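Local coordinates for uncharacterized protein (Clostridium sporogenes, PDB 4Q0Y) that is of unknown function but has a hot-dog, thioesterase-like fold and may therefore be related to enzymes that act on thioesters, at residues D12-K15 with K21-N24; N75-E80 with V84-F89. All blocks are in the same frame, centred on the assembly; numbering follows the deposited sequence.

In the fold
Both contacts lie toward the surface and reach the same antiparallel sheet, in which strands 4-15 and 68-80 are neighbours. Interaction 1 lies where the loop leading to strand 26-30 folds back on residues 12-15; a ring pair and one hydrogen bond from a serine hydroxyl do the work. Interaction 2 joins strands 68-80 and 83-95 as a hairpin, so regular backbone pairing carries it, with a tyrosine ring and a salt bridge on its faces and a cadmium ion held by Glu80. Interaction 2 also reaches the second subunit, which interaction 1 does not. Their centres are about 20 Å apart, yet Asp12 OD2 and Asn75 ND2, 3.0 Å apart, probably share a hydrogen bond.

Interaction 1. Residues D12-K15 with K21-N24; sequences DVFK and KFSN
Phe22 turns the edge of its ring toward the face of Phe14 in an offset edge-to-face pair, with the ring planes at 71° and the centroids 5.2 Å apart. The touching edge is the CE2 and CZ side of Phe22; CE2 comes within 3.6 Å of Phe14 CD1, off to one side of the ring centre. Phe22 reaches this far because its CG lies anti to the backbone N (chi1 -168°), which swings the ring from the loop toward the strand. The same face of Phe14 also takes the carbonyl of the next loop residue: Ser23 O stands 3.4 Å from Phe14 CD2. The Ser23 side chain, meanwhile, passes beside Phe14 CB and donates from OG to Lys15 O at 2.8 Å, in the carbonyl plane and on a lone pair. Ser23 OG in turn accepts from the backbone N of Asp25, and the Phe22 ring meets His71 on strand 68-80. The buried hydroxyl thus has both a donor and an acceptor partner, and ties the returning loop to the backbone of Lys15, while the crossed phenylalanines add an apolar contact alongside.

Interaction 2. Residues N75-E80 with V84-F89; sequences NLKYVE and VYDGYF. With CD (cadmium ion), chain M.
Tyr78 has its CG between the backbone N and the carbonyl carbon (chi1 67°), which lays its ring back across strand 83-95, where the antiparallel pairing puts Tyr85 CB over its face. Tyr85, with CG anti to its carbonyl carbon (chi1 -61°), sends its own ring outward past Tyr78, bringing CE2 to 3.6 Å from Glu80 O. Tyr85 CB lies 3.8 Å from the Tyr78 ring centroid, a CH-pi contact; the two rings themselves are only obliquely related, with planes at 34°. Gly87 CA, with no side chain, lies at the edge of the Tyr78 ring near its plane, 4.1 Å from Tyr78 CE1. Beneath the rings the hairpin is regular: Tyr78 and Tyr85 form a hydrogen-bonded antiparallel pair, each N 2.8 Å from the other's O, and Leu76 with Gly87 repeats the pattern. On the face of Lys77 and Asp86, the two side chains run side by side and Lys77 NZ makes a salt bridge to the syn lone pair of Asp86 OD1 at 2.7 Å. Lys77 NZ also bonds to Asn82 OD1 of the second subunit, whose Val79 packs on Val79 and Val84 here. Water bridges Asp86 OD1 to Leu76 O, and another joins Tyr78 OH to Asp86 O. Glu80 grips a cadmium ion unevenly, through OE1 at 2.3 Å and OE2 at 2.7 Å, with two waters also bound to the metal. The chemistry is therefore divided by face: aromatic cover on the side of Tyr78 and Tyr85, and on the other a salt bridge within the hairpin, whose lysine also hydrogen-bonds Asn82 of the second subunit.

Interaction 1. Residues D12-K15 with K21-N24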
loop_
_atom_site.group_PDB
_atom_site.type_symbol
_atom_site.label_atom_id
_atom_site.label_comp_id
_atom_site.label_asym_id
_atom_site.label_seq_id
_atom_site.Cartn_x
_atom_site.Cartn_y
_atom_site.Cartn_z
ATOM N N ASP B 12 7.876 -5.677 -16.095
ATOM C CA ASP B 12 8.901 -5.785 -17.139
ATOM C C ASP B 12 9.633 -4.449 -17.228
ATOM O O ASP B 12 8.989 -3.395 -17.202
ATOM C CB ASP B 12 8.302 -6.152 -18.480
ATOM C CG ASP B 12 7.702 -7.529 -18.468
ATOM O OD1 ASP B 12 8.455 -8.465 -18.197
ATOM O OD2 ASP B 12 6.501 -7.679 -18.744
ATOM N N VAL B 13 10.962 -4.508 -17.330
ATOM C CA VAL B 13 11.810 -3.323 -17.295
ATOM C C VAL B 13 12.609 -3.244 -18.599
ATOM O O VAL B 13 13.256 -4.216 -19.010
ATOM C CB VAL B 13 12.761 -3.331 -16.091
ATOM C CG1 VAL B 13 13.608 -2.049 -16.049
ATOM C CG2 VAL B 13 11.968 -3.518 -14.797
ATOM N N PHE B 14 12.572 -2.072 -19.216
ATOM C CA PHE B 14 13.185 -1.790 -20.521
ATOM C C PHE B 14 14.055 -0.544 -20.447
ATOM O O PHE B 14 13.814 0.329 -19.599
ATOM C CB PHE B 14 12.119 -1.558 -21.589
ATOM C CG PHE B 14 11.151 -2.705 -21.759
ATOM C CD1 PHE B 14 10.018 -2.827 -20.906
ATOM C CD2 PHE B 14 11.334 -3.647 -22.766
ATOM C CE1 PHE B 14 9.111 -3.867 -21.058
ATOM C CE2 PHE B 14 10.416 -4.697 -22.906
ATOM C CZ PHE B 14 9.315 -4.803 -22.056
ATOM N N LYS B 15 15.028 -0.448 -21.352
ATOM C CA LYS B 15 15.920 0.695 -21.403
ATOM C C LYS B 15 15.152 1.942 -21.814
ATOM O O LYS B 15 14.360 1.902 -22.746
ATOM C CB LYS B 15 17.072 0.445 -22.367
ATOM C CG LYS B 15 18.129 1.517 -22.356
ATOM C CD LYS B 15 19.333 1.030 -23.141
ATOM C CE LYS B 15 20.406 2.067 -23.186
ATOM N NZ LYS B 15 20.858 2.472 -21.828
ATOM N N LYS B 21 7.939 6.710 -27.585
ATOM C CA LYS B 21 7.675 5.348 -28.007
ATOM C C LYS B 21 8.133 4.407 -26.902
ATOM O O LYS B 21 9.254 4.548 -26.433
ATOM C CB LYS B 21 8.472 5.102 -29.293
ATOM C CG LYS B 21 8.034 5.931 -30.517
ATOM C CD LYS B 21 6.528 5.835 -30.894
ATOM C CE LYS B 21 6.010 4.407 -30.894
ATOM N NZ LYS B 21 4.676 4.282 -31.556
ATOM N N PHE B 22 7.276 3.490 -26.471
ATOM C CA PHE B 22 7.637 2.540 -25.420
ATOM C C PHE B 22 8.723 1.562 -25.933
ATOM O O PHE B 22 8.616 1.005 -26.989
ATOM C CB PHE B 22 6.427 1.760 -24.927
ATOM C CG PHE B 22 6.692 0.999 -23.681
ATOM C CD1 PHE B 22 6.565 1.604 -22.439
ATOM C CD2 PHE B 22 7.061 -0.340 -23.734
ATOM C CE1 PHE B 22 6.826 0.915 -21.271
ATOM C CE2 PHE B 22 7.342 -1.028 -22.570
ATOM C CZ PHE B 22 7.192 -0.418 -21.323
ATOM N N SER B 23 9.710 1.319 -25.102
ATOM C CA SER B 23 10.962 0.697 -25.471
ATOM C C SER B 23 10.753 -0.786 -25.613
ATOM O O SER B 23 9.980 -1.357 -24.847
ATOM C CB SER B 23 11.990 0.903 -24.350
ATOM O OG SER B 23 13.211 0.210 -24.625
ATOM N N ASN B 24 11.464 -1.380 -26.584
ATOM C CA ASN B 24 11.532 -2.836 -26.786
ATOM C C ASN B 24 12.911 -3.402 -26.469
ATOM O O ASN B 24 13.200 -4.555 -26.845
ATOM C CB ASN B 24 11.250 -3.160 -28.251
ATOM C CG ASN B 24 9.901 -2.676 -28.723
ATOM O OD1 ASN B 24 9.810 -2.111 -29.798
ATOM N ND2 ASN B 24 8.856 -2.892 -27.940
#

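Interaction 2. Residues N75-E80 with V84-F89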
loop_
_atom_site.group_PDB
_atom_site.type_symbol
_atom_site.label_atom_id
_atom_site.label_comp_id
_atom_site.label_asym_id
_atom_site.label_seq_id
_atom_site.Cartn_x
_atom_site.Cartn_y
_atom_site.Cartn_z
ATOM N N ASN B 75 2.422 -5.570 -14.821
ATOM C CA ASN B 75 1.414 -6.532 -15.191
ATOM C C ASN B 75 0.576 -6.784 -13.959
ATOM O O ASN B 75 1.109 -7.095 -12.891
ATOM C CB ASN B 75 2.080 -7.809 -15.690
ATOM C CG ASN B 75 2.882 -7.556 -16.934
ATOM O OD1 ASN B 75 2.337 -7.114 -17.941
ATOM N ND2 ASN B 75 4.185 -7.739 -16.849
ATOM N N LEU B 76 -0.727 -6.588 -14.087
ATOM C CA LEU B 76 -1.574 -6.463 -12.926
ATOM C C LEU B 76 -2.956 -7.051 -13.070
ATOM O O LEU B 76 -3.406 -7.394 -14.173
ATOM C CB LEU B 76 -1.649 -4.986 -12.542
ATOM C CG LEU B 76 -2.159 -4.028 -13.630
ATOM C CD1 LEU B 76 -3.672 -3.995 -13.738
ATOM C CD2 LEU B 76 -1.577 -2.640 -13.374
ATOM N N LYS B 77 -3.623 -7.134 -11.939
ATOM C CA LYS B 77 -5.063 -7.450 -11.874
ATOM C C LYS B 77 -5.743 -6.264 -11.254
ATOM O O LYS B 77 -5.178 -5.659 -10.328
ATOM C CB LYS B 77 -5.352 -8.690 -11.037
ATOM C CG LYS B 77 -4.735 -9.906 -11.657
ATOM C CD LYS B 77 -4.968 -11.196 -10.905
ATOM C CE LYS B 77 -4.269 -12.302 -11.707
ATOM N NZ LYS B 77 -5.138 -12.870 -12.784
ATOM N N TYR B 78 -6.951 -5.957 -11.741
ATOM C CA TYR B 78 -7.788 -4.925 -11.160
ATOM C C TYR B 78 -9.234 -5.333 -11.031
ATOM O O TYR B 78 -9.697 -6.248 -11.711
ATOM C CB TYR B 78 -7.614 -3.632 -11.962
ATOM C CG TYR B 78 -8.130 -3.673 -13.380
ATOM C CD1 TYR B 78 -7.331 -4.175 -14.428
ATOM C CD2 TYR B 78 -9.398 -3.190 -13.687
ATOM C CE1 TYR B 78 -7.798 -4.190 -15.741
ATOM C CE2 TYR B 78 -9.890 -3.209 -15.004
ATOM C CZ TYR B 78 -9.075 -3.713 -16.029
ATOM O OH TYR B 78 -9.536 -3.754 -17.335
ATOM N N VAL B 79 -9.948 -4.644 -10.136
ATOM C CA VAL B 79 -11.331 -4.924 -9.846
ATOM C C VAL B 79 -12.179 -3.811 -10.458
ATOM O O VAL B 79 -11.862 -2.631 -10.286
ATOM C CB VAL B 79 -11.601 -5.023 -8.330
ATOM C CG1 VAL B 79 -13.080 -5.095 -8.027
ATOM C CG2 VAL B 79 -10.884 -6.237 -7.753
ATOM N N GLU B 80 -13.236 -4.216 -11.141
ATOM C CA GLU B 80 -14.255 -3.320 -11.684
ATOM C C GLU B 80 -15.583 -4.067 -11.734
ATOM O O GLU B 80 -15.644 -5.224 -12.181
ATOM C CB GLU B 80 -13.806 -2.824 -13.063
ATOM C CG GLU B 80 -14.791 -1.899 -13.755
ATOM C CD GLU B 80 -14.361 -1.520 -15.161
ATOM O OE1 GLU B 80 -13.153 -1.510 -15.467
ATOM O OE2 GLU B 80 -15.251 -1.244 -15.991
ATOM N N VAL B 84 -12.788 -9.422 -11.550
ATOM C CA VAL B 84 -11.345 -9.272 -11.637
ATOM C C VAL B 84 -10.935 -9.312 -13.121
ATOM O O VAL B 84 -11.427 -10.174 -13.870
ATOM C CB VAL B 84 -10.611 -10.350 -10.789
ATOM C CG1 VAL B 84 -9.091 -10.139 -10.829
ATOM C CG2 VAL B 84 -11.120 -10.334 -9.337
ATOM N N TYR B 85 -10.097 -8.371 -13.530
ATOM C CA TYR B 85 -9.522 -8.310 -14.875
ATOM C C TYR B 85 -8.004 -8.245 -14.876
ATOM O O TYR B 85 -7.398 -7.642 -13.979
ATOM C CB TYR B 85 -10.026 -7.055 -15.581
ATOM C CG TYR B 85 -11.516 -7.022 -15.734
ATOM C CD1 TYR B 85 -12.150 -7.759 -16.748
ATOM C CD2 TYR B 85 -12.312 -6.273 -14.875
ATOM C CE1 TYR B 85 -13.526 -7.762 -16.885
ATOM C CE2 TYR B 85 -13.706 -6.250 -15.012
ATOM C CZ TYR B 85 -14.315 -6.992 -16.015
ATOM O OH TYR B 85 -15.676 -6.975 -16.149
ATOM N N ASP B 86 -7.396 -8.784 -15.922
ATOM C CA ASP B 86 -5.980 -8.654 -16.170
ATOM C C ASP B 86 -5.742 -7.417 -17.005
ATOM O O ASP B 86 -6.516 -7.122 -17.911
ATOM C CB ASP B 86 -5.441 -9.869 -16.919
ATOM C CG ASP B 86 -5.609 -11.155 -16.134
ATOM O OD1 ASP B 86 -5.171 -11.224 -14.973
ATOM O OD2 ASP B 86 -6.196 -12.119 -16.666
ATOM N N GLY B 87 -4.658 -6.723 -16.707
ATOM C CA GLY B 87 -4.292 -5.520 -17.423
ATOM C C GLY B 87 -2.814 -5.216 -17.288
ATOM O O GLY B 87 -2.046 -5.992 -16.724
ATOM N N TYR B 88 -2.442 -4.045 -17.792
ATOM C CA TYR B 88 -1.094 -3.526 -17.668
ATOM C C TYR B 88 -1.077 -2.035 -17.945
ATOM O O TYR B 88 -2.059 -1.465 -18.470
ATOM C CB TYR B 88 -0.119 -4.240 -18.625
ATOM C CG TYR B 88 -0.446 -4.069 -20.083
ATOM C CD1 TYR B 88 -1.357 -4.922 -20.738
ATOM C CD2 TYR B 88 0.113 -3.009 -20.812
ATOM C CE1 TYR B 88 -1.685 -4.730 -22.074
ATOM C CE2 TYR B 88 -0.198 -2.831 -22.168
ATOM C CZ TYR B 88 -1.098 -3.683 -22.780
ATOM O OH TYR B 88 -1.404 -3.494 -24.087
ATOM N N PHE B 89 0.034 -1.416 -17.578
ATOM C CA PHE B 89 0.332 -0.031 -17.961
ATOM C C PHE B 89 1.660 -0.017 -18.695
ATOM O O PHE B 89 2.491 -0.906 -18.519
ATOM C CB PHE B 89 0.423 0.924 -16.769
ATOM C CG PHE B 89 -0.874 1.155 -16.065
ATOM C CD1 PHE B 89 -1.940 1.753 -16.728
ATOM C CD2 PHE B 89 -1.018 0.809 -14.726
ATOM C CE1 PHE B 89 -3.157 1.961 -16.074
ATOM C CE2 PHE B 89 -2.227 1.018 -14.069
ATOM C CZ PHE B 89 -3.296 1.582 -14.741
HETATM CD CD CD M . -13.168 -0.618 -17.548
HETATM O O HOH W 1 -2.471 -10.158 -15.151
HETATM O O HOH W 2 -8.486 -5.648 -19.169
HETATM O O HOH W 3 -11.657 0.400 -18.607
HETATM O O HOH W 4 -15.233 0.564 -18.407
#